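Local coordinates for Dhd127_b (Synthetic construct, PDB 6DLM), which forms one half of a computationally designed coiled-coil heterodimer, pairing as a helical hairpin with its partner chain Dhd127_a, at residues B[22-27]-B[54-59]; B[34-39]-B[44-49]; B[9-14]-B[69-74]. One frame throughout, in Å; residues are numbered along the deposited sequence.

All three contacts join the same two elements, helix 7-37 and helix 44-75, at different levels of one antiparallel hairpin. The centre of contact 1 lies about 3 Å from the centre of the chain. Contact 2 sits at the turn end and contact 3 at the end with the two termini. The centres of contacts 2 and 3 are about 37 Å apart, on opposite sides of the chain's centre. Apolar side chains carry each contact, and no hydrogen bond crosses any of them. Contacts 2 and 3 are buried; contact 1 is partly buried, with a glutamate crossing the end of its isoleucine. Contact 2 has an arginine stem at its edge. Contact 3 is purely aliphatic.

Contact 1. Residues B[22-27]-B[54-59]; sequences IEELLE and KEIADE
I56 reaches across from 54-59 and meets L25 and E24 on 22-27. Its CB carries two branches that part ways. I56 CG2 stands anti to the backbone N and packs on L25 CB at 3.9 Å. CG1 lies anti to the carbonyl carbon (chi1 -56°), and an extended chi2 of 177° leads to CD1, which meets E24. I56 CD1 is 3.8 Å from E24 OE2 and 4.0 Å from E24 CG, so it touches both the stem and the carboxylate end of the glutamate. The extended E24 chain and the isoleucine cross at about a right angle. Over 22-27 and 54-59 the helix axes run antiparallel at 157° and approach to 9.7 Å. This is the middle of a helical hairpin, which packs with Dhd127_a in the designed coiled-coil heterodimer. L25 and I56 are the nearest backbone pair, with CA atoms 6.4 Å apart. L25 turns its own tip past I56: L25 CD2 comes to 4.3 Å from A57 CB, a looser touch. L25 is buried, and it also packs on S53 and I60 of helix 44-75 and on L22 of the Dhd127_a chain. E24 is on the exposed side. I56 also touches L21 of helix 7-37.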
ATOM      1  N   ILE B  22      -4.655   2.923   2.033  1.00 11.64           N
ATOM      2  CA  ILE B  22      -3.901   1.927   1.285  1.00 12.42           C
ATOM      3  C   ILE B  22      -4.840   0.927   0.600  1.00 13.60           C
ATOM      4  O   ILE B  22      -4.645   0.581  -0.546  1.00 14.08           O
ATOM      5  CB  ILE B  22      -2.923   1.182   2.207  1.00 12.31           C
ATOM      6  CG1 ILE B  22      -1.768   2.112   2.582  1.00 11.31           C
ATOM      7  CG2 ILE B  22      -2.400  -0.071   1.532  1.00 16.57           C
ATOM      8  CD1 ILE B  22      -0.804   1.524   3.584  1.00 15.10           C
ATOM      9  N   GLU B  23      -5.856   0.467   1.312  1.00 16.56           N
ATOM     10  CA  GLU B  23      -6.831  -0.435   0.704  1.00 14.29           C
ATOM     11  C   GLU B  23      -7.575   0.273  -0.454  1.00 12.91           C
ATOM     12  O   GLU B  23      -7.867  -0.353  -1.456  1.00 16.75           O
ATOM     13  CB  GLU B  23      -7.751  -1.046   1.752  1.00 21.27           C
ATOM     14  CG  GLU B  23      -6.939  -1.829   2.778  1.00 25.07           C
ATOM     15  CD  GLU B  23      -7.658  -3.041   3.329  1.00 44.17           C
ATOM     16  OE1 GLU B  23      -7.020  -4.103   3.454  1.00 38.20           O
ATOM     17  OE2 GLU B  23      -8.859  -2.934   3.637  1.00 65.51           O
ATOM     18  N   GLU B  24      -7.838   1.561  -0.313  1.00 16.51           N
ATOM     19  CA  GLU B  24      -8.448   2.311  -1.401  1.00 14.86           C
ATOM     20  C   GLU B  24      -7.509   2.288  -2.621  1.00 14.29           C
ATOM     21  O   GLU B  24      -7.966   2.119  -3.738  1.00 11.78           O
ATOM     22  CB  GLU B  24      -8.721   3.754  -0.990  1.00 17.88           C
ATOM     23  CG  GLU B  24      -9.294   4.602  -2.111  1.00 23.89           C
ATOM     24  CD  GLU B  24      -9.798   5.959  -1.638  1.00 49.22           C
ATOM     25  OE1 GLU B  24     -10.027   6.124  -0.427  1.00 50.61           O
ATOM     26  OE2 GLU B  24      -9.974   6.859  -2.480  1.00 46.10           O
ATOM     27  N   LEU B  25      -6.218   2.471  -2.390  1.00 13.24           N
ATOM     28  CA  LEU B  25      -5.264   2.399  -3.487  1.00 11.48           C
ATOM     29  C   LEU B  25      -5.234   0.994  -4.106  1.00  9.37           C
ATOM     30  O   LEU B  25      -5.212   0.859  -5.316  1.00 11.82           O
ATOM     31  CB  LEU B  25      -3.865   2.792  -3.028  1.00 14.97           C
ATOM     32  CG  LEU B  25      -2.800   2.610  -4.101  1.00 13.35           C
ATOM     33  CD1 LEU B  25      -3.205   3.341  -5.361  1.00 16.82           C
ATOM     34  CD2 LEU B  25      -1.446   3.084  -3.609  1.00 14.38           C
ATOM     35  N   LEU B  26      -5.240  -0.037  -3.275  1.00 11.94           N
ATOM     36  CA  LEU B  26      -5.246  -1.395  -3.793  1.00 11.06           C
ATOM     37  C   LEU B  26      -6.522  -1.656  -4.617  1.00 12.05           C
ATOM     38  O   LEU B  26      -6.446  -2.266  -5.658  1.00 15.25           O
ATOM     39  CB  LEU B  26      -5.109  -2.416  -2.664  1.00 12.81           C
ATOM     40  CG  LEU B  26      -3.716  -2.440  -2.024  1.00 14.33           C
ATOM     41  CD1 LEU B  26      -3.651  -3.355  -0.813  1.00 18.99           C
ATOM     42  CD2 LEU B  26      -2.692  -2.868  -3.054  1.00 17.56           C
ATOM     43  N   GLU B  27      -7.670  -1.189  -4.150  1.00 12.39           N
ATOM     44  CA  GLU B  27      -8.906  -1.367  -4.914  1.00 13.00           C
ATOM     45  C   GLU B  27      -8.841  -0.649  -6.275  1.00 11.44           C
ATOM     46  O   GLU B  27      -9.298  -1.181  -7.274  1.00 16.19           O
ATOM     47  CB  GLU B  27     -10.119  -0.886  -4.121  1.00 23.08           C
ATOM     48  CG  GLU B  27     -11.441  -1.314  -4.730  1.00 42.42           C
ATOM     49  CD  GLU B  27     -12.627  -1.067  -3.814  1.00 61.23           C
ATOM     50  OE1 GLU B  27     -13.048   0.097  -3.677  1.00 45.64           O
ATOM     51  OE2 GLU B  27     -13.152  -2.045  -3.249  1.00 49.21           O
ATOM     52  N   LYS B  54      -1.672   7.844  -8.392  1.00 16.35           N
ATOM     53  CA  LYS B  54      -0.563   8.709  -8.051  1.00 11.76           C
ATOM     54  C   LYS B  54      -0.947   9.672  -6.910  1.00 16.22           C
ATOM     55  O   LYS B  54      -0.153   9.883  -6.010  1.00 16.26           O
ATOM     56  CB  LYS B  54      -0.105   9.501  -9.271  1.00 11.50           C
ATOM     57  CG  LYS B  54       0.615   8.681 -10.326  1.00 24.30           C
ATOM     58  CD  LYS B  54       1.032   9.566 -11.490  1.00 25.23           C
ATOM     59  CE  LYS B  54       1.688   8.793 -12.617  1.00 36.17           C
ATOM     60  NZ  LYS B  54       1.534   9.502 -13.920  1.00 36.48           N
ATOM     61  N   GLU B  55      -2.144  10.248  -6.954  1.00 14.78           N
ATOM     62  CA  GLU B  55      -2.576  11.147  -5.886  1.00 14.98           C
ATOM     63  C   GLU B  55      -2.673  10.437  -4.543  1.00 18.62           C
ATOM     64  O   GLU B  55      -2.201  10.936  -3.537  1.00 16.79           O
ATOM     65  CB  GLU B  55      -3.984  11.681  -6.160  1.00 23.61           C
ATOM     66  CG  GLU B  55      -4.122  12.737  -7.231  1.00 48.27           C
ATOM     67  CD  GLU B  55      -5.556  13.236  -7.336  1.00 51.72           C
ATOM     68  OE1 GLU B  55      -6.489  12.447  -7.066  1.00 34.21           O
ATOM     69  OE2 GLU B  55      -5.753  14.416  -7.681  1.00 47.10           O
ATOM     70  N   ILE B  56      -3.325   9.287  -4.536  1.00 13.56           N
ATOM     71  CA  ILE B  56      -3.458   8.531  -3.304  1.00 13.70           C
ATOM     72  C   ILE B  56      -2.091   8.083  -2.765  1.00 11.93           C
ATOM     73  O   ILE B  56      -1.822   8.244  -1.590  1.00 16.56           O
ATOM     74  CB  ILE B  56      -4.369   7.313  -3.496  1.00 16.32           C
ATOM     75  CG1 ILE B  56      -5.728   7.755  -4.032  1.00 18.20           C
ATOM     76  CG2 ILE B  56      -4.531   6.570  -2.187  1.00 16.90           C
ATOM     77  CD1 ILE B  56      -6.668   6.608  -4.312  1.00 18.76           C
ATOM     78  N   ALA B  57      -1.221   7.594  -3.634  1.00 15.33           N
ATOM     79  CA  ALA B  57       0.115   7.171  -3.204  1.00 17.26           C
ATOM     80  C   ALA B  57       0.915   8.317  -2.572  1.00 15.81           C
ATOM     81  O   ALA B  57       1.644   8.098  -1.622  1.00 14.30           O
ATOM     82  CB  ALA B  57       0.896   6.588  -4.367  1.00 15.86           C
ATOM     83  N   ASP B  58       0.782   9.517  -3.113  1.00 13.99           N
ATOM     84  CA  ASP B  58       1.488  10.648  -2.542  1.00 13.39           C
ATOM     85  C   ASP B  58       1.036  10.915  -1.097  1.00 14.81           C
ATOM     86  O   ASP B  58       1.852  11.137  -0.228  1.00 14.99           O
ATOM     87  CB  ASP B  58       1.244  11.882  -3.391  1.00 16.04           C
ATOM     88  CG  ASP B  58       1.921  13.099  -2.832  1.00 40.21           C
ATOM     89  OD1 ASP B  58       2.950  13.506  -3.391  1.00 39.24           O
ATOM     90  OD2 ASP B  58       1.432  13.634  -1.820  1.00 54.23           O
ATOM     91  N   GLU B  59      -0.267  10.916  -0.875  1.00 17.42           N
ATOM     92  CA  GLU B  59      -0.823  11.082   0.461  1.00 14.87           C
ATOM     93  C   GLU B  59      -0.424   9.909   1.389  1.00 14.36           C
ATOM     94  O   GLU B  59      -0.144  10.118   2.552  1.00 15.29           O
ATOM     95  CB  GLU B  59      -2.340  11.227   0.385  1.00 22.63           C
ATOM     96  CG  GLU B  59      -3.027  11.419   1.724  1.00 23.99           C
ATOM     97  CD  GLU B  59      -2.626  12.700   2.434  1.00 39.66           C
ATOM     98  OE1 GLU B  59      -3.022  12.861   3.598  1.00 22.43           O
ATOM     99  OE2 GLU B  59      -1.912  13.528   1.836  1.00 33.44           O
TER

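Contact 2. Residues B[34-39]-B[44-49]; sequences EILKRR and ERVREL
I35 meets three residues of 44-49: V46, R45 and L49. I35 CG2 lies 3.6 Å from V46 CG1. The branch beside the backbone N is CG1, and with chi2 at 174° this extended arm carries CD1 to R45 and L49. I35 CD1 touches R45 CG at 3.9 Å and L49 CD1 at 4.0 Å. The isoleucine and the arginine stem cross at about a right angle. R45 bends at chi2, and one face of its guanidinium lies over L49 CD2, which is 3.7 Å from the plane and offset toward the rim. R45 NE makes a salt bridge to E31 OE2 on helix 7-37. The CB of L36 does not point at 44-49, but L36 CD2 swings back to 4.4 Å from V46 CG1. L36 also packs on L36 of the Dhd127_a chain, so this side faces the partner. R39, with positive phi, is the first residue to leave helical backbone angles. Its guanidinium makes a salt bridge to E43 of Dhd127_a. A short loop then leads into helix 44-75. The arrangement is that of the closed end of an antiparallel helical hairpin, with aliphatic side chains packed just before and after the turn.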
ATOM      1  N   GLU B  34      -7.802  -5.605 -13.496  1.00 15.36           N
ATOM      2  CA  GLU B  34      -8.909  -6.364 -14.076  1.00 16.31           C
ATOM      3  C   GLU B  34      -9.303  -5.828 -15.465  1.00 11.79           C
ATOM      4  O   GLU B  34      -9.589  -6.594 -16.365  1.00 12.86           O
ATOM      5  CB  GLU B  34     -10.090  -6.415 -13.113  1.00 15.76           C
ATOM      6  CG  GLU B  34      -9.776  -7.286 -11.910  1.00 12.75           C
ATOM      7  CD  GLU B  34     -10.988  -7.673 -11.083  1.00 17.67           C
ATOM      8  OE1 GLU B  34     -11.899  -6.858 -10.930  1.00 20.01           O
ATOM      9  OE2 GLU B  34     -11.006  -8.800 -10.570  1.00 25.73           O
ATOM     10  N   ILE B  35      -9.329  -4.518 -15.616  1.00 15.14           N
ATOM     11  CA  ILE B  35      -9.610  -3.931 -16.914  1.00 13.57           C
ATOM     12  C   ILE B  35      -8.524  -4.271 -17.950  1.00 12.96           C
ATOM     13  O   ILE B  35      -8.838  -4.629 -19.066  1.00 17.11           O
ATOM     14  CB  ILE B  35      -9.723  -2.402 -16.805  1.00 15.63           C
ATOM     15  CG1 ILE B  35     -10.955  -2.028 -15.990  1.00 15.90           C
ATOM     16  CG2 ILE B  35      -9.775  -1.770 -18.179  1.00 14.38           C
ATOM     17  CD1 ILE B  35     -11.061  -0.546 -15.713  1.00 19.33           C
ATOM     18  N   LEU B  36      -7.264  -4.179 -17.543  1.00 13.94           N
ATOM     19  CA  LEU B  36      -6.134  -4.474 -18.434  1.00 17.31           C
ATOM     20  C   LEU B  36      -6.146  -5.917 -18.948  1.00 16.31           C
ATOM     21  O   LEU B  36      -5.894  -6.147 -20.119  1.00 23.52           O
ATOM     22  CB  LEU B  36      -4.806  -4.197 -17.731  1.00 17.96           C
ATOM     23  CG  LEU B  36      -4.423  -2.726 -17.589  1.00 24.20           C
ATOM     24  CD1 LEU B  36      -3.166  -2.588 -16.752  1.00 22.90           C
ATOM     25  CD2 LEU B  36      -4.207  -2.104 -18.955  1.00 25.83           C
ATOM     26  N   LYS B  37      -6.477  -6.883 -18.099  1.00 15.39           N
ATOM     27  CA  LYS B  37      -6.584  -8.271 -18.526  1.00 15.62           C
ATOM     28  C   LYS B  37      -7.625  -8.488 -19.642  1.00 22.15           C
ATOM     29  O   LYS B  37      -7.468  -9.405 -20.433  1.00 28.11           O
ATOM     30  CB  LYS B  37      -6.889  -9.167 -17.337  1.00 19.37           C
ATOM     31  CG  LYS B  37      -5.800  -9.144 -16.292  1.00 25.26           C
ATOM     32  CD  LYS B  37      -6.356  -9.493 -14.930  1.00 42.11           C
ATOM     33  CE  LYS B  37      -6.061 -10.924 -14.549  1.00 48.97           C
ATOM     34  NZ  LYS B  37      -4.764 -11.028 -13.827  1.00 55.14           N
ATOM     35  N   ARG B  38      -8.658  -7.674 -19.631  1.00 20.21           N
ATOM     36  CA  ARG B  38      -9.661  -7.752 -20.659  1.00 24.14           C
ATOM     37  C   ARG B  38      -9.334  -6.980 -21.973  1.00 23.12           C
ATOM     38  O   ARG B  38     -10.184  -6.992 -22.840  1.00 22.66           O
ATOM     39  CB  ARG B  38     -11.014  -7.344 -20.085  1.00 15.21           C
ATOM     40  CG  ARG B  38     -11.511  -8.297 -19.009  1.00 13.08           C
ATOM     41  CD  ARG B  38     -12.594  -7.652 -18.172  1.00 16.40           C
ATOM     42  NE  ARG B  38     -13.551  -6.943 -19.004  1.00 19.22           N
ATOM     43  CZ  ARG B  38     -14.215  -5.865 -18.622  1.00 13.77           C
ATOM     44  NH1 ARG B  38     -14.021  -5.362 -17.420  1.00 14.70           N
ATOM     45  NH2 ARG B  38     -15.054  -5.281 -19.453  1.00 18.99           N
ATOM     46  N   ARG B  39      -8.160  -6.322 -22.123  1.00 20.61           N
ATOM     47  CA  ARG B  39      -7.774  -5.621 -23.349  1.00 26.12           C
ATOM     48  C   ARG B  39      -8.770  -4.591 -23.811  1.00 31.19           C
ATOM     49  O   ARG B  39      -9.321  -4.707 -24.894  1.00 33.18           O
ATOM     50  CB  ARG B  39      -7.467  -6.603 -24.486  1.00 29.95           C
ATOM     51  CG  ARG B  39      -6.592  -7.764 -24.075  1.00 34.60           C
ATOM     52  CD  ARG B  39      -5.227  -7.300 -23.598  1.00 52.99           C
ATOM     53  NE  ARG B  39      -4.267  -8.388 -23.711  1.00 66.64           N
ATOM     54  CZ  ARG B  39      -4.094  -9.331 -22.792  1.00 61.39           C
ATOM     55  NH1 ARG B  39      -4.803  -9.307 -21.681  1.00 51.44           N
ATOM     56  NH2 ARG B  39      -3.208 -10.292 -22.986  1.00 62.99           N
ATOM     57  N   GLU B  44      -9.252   5.555 -21.451  1.00 17.25           N
ATOM     58  CA  GLU B  44      -9.582   6.704 -20.633  1.00 19.07           C
ATOM     59  C   GLU B  44      -9.742   6.343 -19.155  1.00 16.39           C
ATOM     60  O   GLU B  44      -9.204   7.028 -18.304  1.00 16.48           O
ATOM     61  CB  GLU B  44     -10.847   7.391 -21.160  1.00 19.13           C
ATOM     62  CG  GLU B  44     -10.689   7.901 -22.583  1.00 24.72           C
ATOM     63  CD  GLU B  44     -11.869   8.711 -23.066  1.00 35.99           C
ATOM     64  OE1 GLU B  44     -12.622   9.220 -22.222  1.00 49.06           O
ATOM     65  OE2 GLU B  44     -12.034   8.849 -24.287  1.00 33.41           O
ATOM     66  N   ARG B  45     -10.485   5.284 -18.861  1.00 17.61           N
ATOM     67  CA  ARG B  45     -10.660   4.874 -17.471  1.00 19.05           C
ATOM     68  C   ARG B  45      -9.346   4.423 -16.825  1.00 13.82           C
ATOM     69  O   ARG B  45      -9.011   4.866 -15.745  1.00 14.65           O
ATOM     70  CB  ARG B  45     -11.687   3.752 -17.380  1.00 15.43           C
ATOM     71  CG  ARG B  45     -11.894   3.212 -15.982  1.00 14.28           C
ATOM     72  CD  ARG B  45     -12.362   4.281 -15.013  1.00 15.40           C
ATOM     73  NE  ARG B  45     -12.747   3.694 -13.742  1.00 13.86           N
ATOM     74  CZ  ARG B  45     -13.246   4.365 -12.716  1.00 16.46           C
ATOM     75  NH1 ARG B  45     -13.417   5.672 -12.797  1.00 19.29           N
ATOM     76  NH2 ARG B  45     -13.563   3.723 -11.603  1.00 14.95           N
ATOM     77  N   VAL B  46      -8.569   3.595 -17.511  1.00 14.99           N
ATOM     78  CA  VAL B  46      -7.302   3.169 -16.933  1.00 17.79           C
ATOM     79  C   VAL B  46      -6.361   4.361 -16.704  1.00 16.11           C
ATOM     80  O   VAL B  46      -5.685   4.395 -15.694  1.00 15.32           O
ATOM     81  CB  VAL B  46      -6.595   2.069 -17.750  1.00 29.67           C
ATOM     82  CG1 VAL B  46      -7.323   0.742 -17.607  1.00 25.32           C
ATOM     83  CG2 VAL B  46      -6.444   2.472 -19.198  1.00 34.37           C
ATOM     84  N   ARG B  47      -6.297   5.323 -17.626  1.00 16.22           N
ATOM     85  CA  ARG B  47      -5.453   6.487 -17.431  1.00 17.59           C
ATOM     86  C   ARG B  47      -5.923   7.270 -16.206  1.00 17.15           C
ATOM     87  O   ARG B  47      -5.112   7.789 -15.464  1.00 15.12           O
ATOM     88  CB  ARG B  47      -5.461   7.383 -18.668  1.00 17.07           C
ATOM     89  CG  ARG B  47      -4.584   6.886 -19.799  1.00 27.21           C
ATOM     90  CD  ARG B  47      -3.105   6.966 -19.449  1.00 35.44           C
ATOM     91  NE  ARG B  47      -2.270   6.624 -20.594  1.00 39.77           N
ATOM     92  CZ  ARG B  47      -0.957   6.439 -20.548  1.00 46.77           C
ATOM     93  NH1 ARG B  47      -0.298   6.564 -19.414  1.00 30.18           N
ATOM     94  NH2 ARG B  47      -0.302   6.137 -21.659  1.00 56.04           N
ATOM     95  N   GLU B  48      -7.237   7.385 -16.026  1.00 15.20           N
ATOM     96  CA  GLU B  48      -7.771   8.066 -14.851  1.00 11.80           C
ATOM     97  C   GLU B  48      -7.417   7.310 -13.551  1.00 13.98           C
ATOM     98  O   GLU B  48      -7.114   7.937 -12.551  1.00 14.60           O
ATOM     99  CB  GLU B  48      -9.276   8.274 -14.968  1.00 15.88           C
ATOM    100  CG  GLU B  48      -9.943   8.790 -13.707  1.00 14.10           C
ATOM    101  CD  GLU B  48      -9.469  10.166 -13.275  1.00 19.13           C
ATOM    102  OE1 GLU B  48      -9.835  10.590 -12.165  1.00 17.30           O
ATOM    103  OE2 GLU B  48      -8.739  10.818 -14.040  1.00 20.85           O
ATOM    104  N   LEU B  49      -7.475   5.983 -13.576  1.00 10.94           N
ATOM    105  CA  LEU B  49      -7.095   5.185 -12.404  1.00 13.21           C
ATOM    106  C   LEU B  49      -5.617   5.396 -12.049  1.00 11.93           C
ATOM    107  O   LEU B  49      -5.265   5.442 -10.884  1.00 14.62           O
ATOM    108  CB  LEU B  49      -7.376   3.702 -12.619  1.00 14.85           C
ATOM    109  CG  LEU B  49      -8.853   3.350 -12.744  1.00 16.36           C
ATOM    110  CD1 LEU B  49      -9.031   1.937 -13.266  1.00 16.92           C
ATOM    111  CD2 LEU B  49      -9.561   3.547 -11.415  1.00 13.47           C
TER

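Contact 3. Residues B[9-14]-B[69-74]; sequences KDILDS and RLLEEV
I11 points at helix 44-75 and touches L71 and V74. The contact lies at the open end of the helical hairpin, where the start of helix 7-37 lies beside the end of helix 44-75. The tightest pair lies toward the chain termini, where I11 CD1 and V74 CG2 meet tip to tip at 3.5 Å, closer than a usual van der Waals contact between carbons. V74 itself is partly exposed. The buried side belongs to I11 and L71, with I11 CG2 3.6 Å from L71 CD2. L71 does not aim its CB at 9-14, but its end turns toward it. With chi1 of I11 at -74°, CG2 is opposite the backbone N and faces L71, while CG1, next to that N, carries CD1 to V74. I11 and L71 form the nearest backbone pair, with CA atoms 7.4 Å apart. L71 and V74 also pack on L8 of the Dhd127_a chain, so this part continues into the heterodimer interface. The side near L70 is looser. L70 is exposed, and L70 CB stays 4.8 Å from I11 CG1. S14 on the first helix is hydrogen-bonded through OG to N67 OD1 of helix 44-75. On the outer face of 9-14 a salt bridge joins residues one turn apart: K9 NZ donates to D13 OD1 at 2.7 Å and uses the syn lone pair of that oxygen.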
ATOM      1  N   LYS B   9      -3.027   4.230  21.423  1.00 19.22           N
ATOM      2  CA  LYS B   9      -4.278   4.282  20.690  1.00 20.17           C
ATOM      3  C   LYS B   9      -4.201   5.331  19.562  1.00 17.92           C
ATOM      4  O   LYS B   9      -4.652   5.056  18.464  1.00 21.16           O
ATOM      5  CB  LYS B   9      -5.443   4.568  21.643  1.00 30.46           C
ATOM      6  CG  LYS B   9      -6.843   4.467  21.047  1.00 30.36           C
ATOM      7  CD  LYS B   9      -7.172   3.095  20.488  1.00 35.85           C
ATOM      8  CE  LYS B   9      -8.657   2.927  20.187  1.00 30.56           C
ATOM      9  NZ  LYS B   9      -9.211   3.947  19.259  1.00 22.24           N
ATOM     10  N   ASP B  10      -3.596   6.482  19.813  1.00 20.57           N
ATOM     11  CA  ASP B  10      -3.485   7.490  18.768  1.00 17.63           C
ATOM     12  C   ASP B  10      -2.693   6.963  17.562  1.00 16.15           C
ATOM     13  O   ASP B  10      -3.073   7.202  16.427  1.00 18.53           O
ATOM     14  CB  ASP B  10      -2.776   8.724  19.287  1.00 18.87           C
ATOM     15  CG  ASP B  10      -3.693   9.678  20.020  1.00 24.06           C
ATOM     16  OD1 ASP B  10      -4.914   9.476  20.031  1.00 15.37           O
ATOM     17  OD2 ASP B  10      -3.164  10.648  20.579  1.00 27.04           O
ATOM     18  N   ILE B  11      -1.592   6.278  17.827  1.00 17.64           N
ATOM     19  CA  ILE B  11      -0.800   5.690  16.755  1.00 19.78           C
ATOM     20  C   ILE B  11      -1.579   4.625  15.980  1.00 20.99           C
ATOM     21  O   ILE B  11      -1.559   4.610  14.760  1.00 24.58           O
ATOM     22  CB  ILE B  11       0.437   4.993  17.323  1.00 30.25           C
ATOM     23  CG1 ILE B  11       1.467   6.021  17.765  1.00 35.56           C
ATOM     24  CG2 ILE B  11       1.023   4.043  16.290  1.00 41.10           C
ATOM     25  CD1 ILE B  11       2.460   5.458  18.754  1.00 38.62           C
ATOM     26  N   LEU B  12      -2.246   3.739  16.699  1.00 21.62           N
ATOM     27  CA  LEU B  12      -3.045   2.706  16.069  1.00 14.62           C
ATOM     28  C   LEU B  12      -4.193   3.307  15.244  1.00 22.19           C
ATOM     29  O   LEU B  12      -4.450   2.850  14.143  1.00 18.20           O
ATOM     30  CB  LEU B  12      -3.595   1.749  17.118  1.00 18.00           C
ATOM     31  CG  LEU B  12      -2.528   0.969  17.882  1.00 24.78           C
ATOM     32  CD1 LEU B  12      -3.159   0.132  18.983  1.00 35.64           C
ATOM     33  CD2 LEU B  12      -1.720   0.107  16.936  1.00 33.10           C
ATOM     34  N   ASP B  13      -4.854   4.332  15.768  1.00 15.62           N
ATOM     35  CA  ASP B  13      -5.928   4.971  15.015  1.00 12.20           C
ATOM     36  C   ASP B  13      -5.386   5.556  13.703  1.00 14.02           C
ATOM     37  O   ASP B  13      -5.990   5.385  12.667  1.00 20.32           O
ATOM     38  CB  ASP B  13      -6.563   6.102  15.827  1.00 19.20           C
ATOM     39  CG  ASP B  13      -7.323   5.599  17.038  1.00 24.41           C
ATOM     40  OD1 ASP B  13      -7.520   4.380  17.149  1.00 21.65           O
ATOM     41  OD2 ASP B  13      -7.721   6.425  17.868  1.00 17.14           O
ATOM     42  N   SER B  14      -4.253   6.225  13.778  1.00 18.25           N
ATOM     43  CA  SER B  14      -3.618   6.790  12.600  1.00 19.87           C
ATOM     44  C   SER B  14      -3.208   5.685  11.606  1.00 14.22           C
ATOM     45  O   SER B  14      -3.390   5.845  10.413  1.00 13.09           O
ATOM     46  CB  SER B  14      -2.403   7.613  13.012  1.00 23.73           C
ATOM     47  OG  SER B  14      -1.921   8.375  11.932  1.00 29.09           O
ATOM     48  N   ARG B  69       7.681   8.647  12.032  1.00 15.37           N
ATOM     49  CA  ARG B  69       8.338   9.570  12.944  1.00 16.46           C
ATOM     50  C   ARG B  69       7.758   9.408  14.356  1.00 16.90           C
ATOM     51  O   ARG B  69       8.503   9.331  15.314  1.00 15.28           O
ATOM     52  CB  ARG B  69       8.134  11.016  12.499  1.00 19.62           C
ATOM     53  CG  ARG B  69       8.845  11.402  11.221  1.00 22.00           C
ATOM     54  CD  ARG B  69       8.926  12.913  11.063  1.00 19.43           C
ATOM     55  NE  ARG B  69       7.621  13.508  10.824  1.00 20.11           N
ATOM     56  CZ  ARG B  69       7.089  13.678   9.620  1.00 29.75           C
ATOM     57  NH1 ARG B  69       7.753  13.297   8.542  1.00 24.82           N
ATOM     58  NH2 ARG B  69       5.897  14.227   9.495  1.00 27.28           N
ATOM     59  N   LEU B  70       6.440   9.347  14.455  1.00 14.84           N
ATOM     60  CA  LEU B  70       5.781   9.155  15.741  1.00 19.62           C
ATOM     61  C   LEU B  70       6.140   7.811  16.382  1.00 17.47           C
ATOM     62  O   LEU B  70       6.389   7.756  17.571  1.00 17.65           O
ATOM     63  CB  LEU B  70       4.270   9.274  15.593  1.00 20.80           C
ATOM     64  CG  LEU B  70       3.813  10.626  15.057  1.00 36.31           C
ATOM     65  CD1 LEU B  70       2.305  10.668  14.905  1.00 41.92           C
ATOM     66  CD2 LEU B  70       4.295  11.754  15.950  1.00 51.65           C
ATOM     67  N   LEU B  71       6.190   6.749  15.587  1.00 14.28           N
ATOM     68  CA  LEU B  71       6.560   5.444  16.122  1.00 17.73           C
ATOM     69  C   LEU B  71       7.975   5.464  16.716  1.00 18.62           C
ATOM     70  O   LEU B  71       8.202   4.899  17.772  1.00 22.43           O
ATOM     71  CB  LEU B  71       6.478   4.375  15.031  1.00 13.10           C
ATOM     72  CG  LEU B  71       5.056   3.937  14.680  1.00 12.61           C
ATOM     73  CD1 LEU B  71       5.010   3.119  13.404  1.00 17.58           C
ATOM     74  CD2 LEU B  71       4.440   3.164  15.827  1.00 18.86           C
ATOM     75  N   GLU B  72       8.926   6.085  16.030  1.00 15.29           N
ATOM     76  CA  GLU B  72      10.270   6.226  16.563  1.00 15.04           C
ATOM     77  C   GLU B  72      10.302   7.079  17.857  1.00 26.04           C
ATOM     78  O   GLU B  72      11.100   6.800  18.729  1.00 25.08           O
ATOM     79  CB  GLU B  72      11.219   6.782  15.497  1.00 17.93           C
ATOM     80  CG  GLU B  72      11.548   5.791  14.379  1.00 26.44           C
ATOM     81  CD  GLU B  72      12.447   4.644  14.822  1.00 29.17           C
ATOM     82  OE1 GLU B  72      12.539   3.629  14.104  1.00 20.36           O
ATOM     83  OE2 GLU B  72      13.057   4.747  15.892  1.00 23.71           O
ATOM     84  N   GLU B  73       9.488   8.126  17.942  1.00 19.00           N
ATOM     85  CA  GLU B  73       9.447   8.959  19.151  1.00 29.92           C
ATOM     86  C   GLU B  73       8.960   8.209  20.395  1.00 22.50           C
ATOM     87  O   GLU B  73       9.510   8.365  21.470  1.00 26.79           O
ATOM     88  CB  GLU B  73       8.536  10.163  18.935  1.00 24.43           C
ATOM     89  CG  GLU B  73       9.105  11.217  18.005  1.00 31.46           C
ATOM     90  CD  GLU B  73       9.977  12.229  18.716  1.00 43.57           C
ATOM     91  OE1 GLU B  73      10.371  11.974  19.866  1.00 39.54           O
ATOM     92  OE2 GLU B  73      10.266  13.278  18.124  1.00 30.82           O
ATOM     93  N   VAL B  74       7.915   7.421  20.218  1.00 25.00           N
ATOM     94  CA  VAL B  74       7.340   6.627  21.294  1.00 26.86           C
ATOM     95  C   VAL B  74       8.242   5.500  21.777  1.00 40.37           C
ATOM     96  O   VAL B  74       8.366   5.284  22.971  1.00 45.26           O
ATOM     97  CB  VAL B  74       6.012   6.002  20.855  1.00 28.17           C
ATOM     98  CG1 VAL B  74       5.429   5.165  21.977  1.00 38.98           C
ATOM     99  CG2 VAL B  74       5.045   7.091  20.436  1.00 35.01           C
TER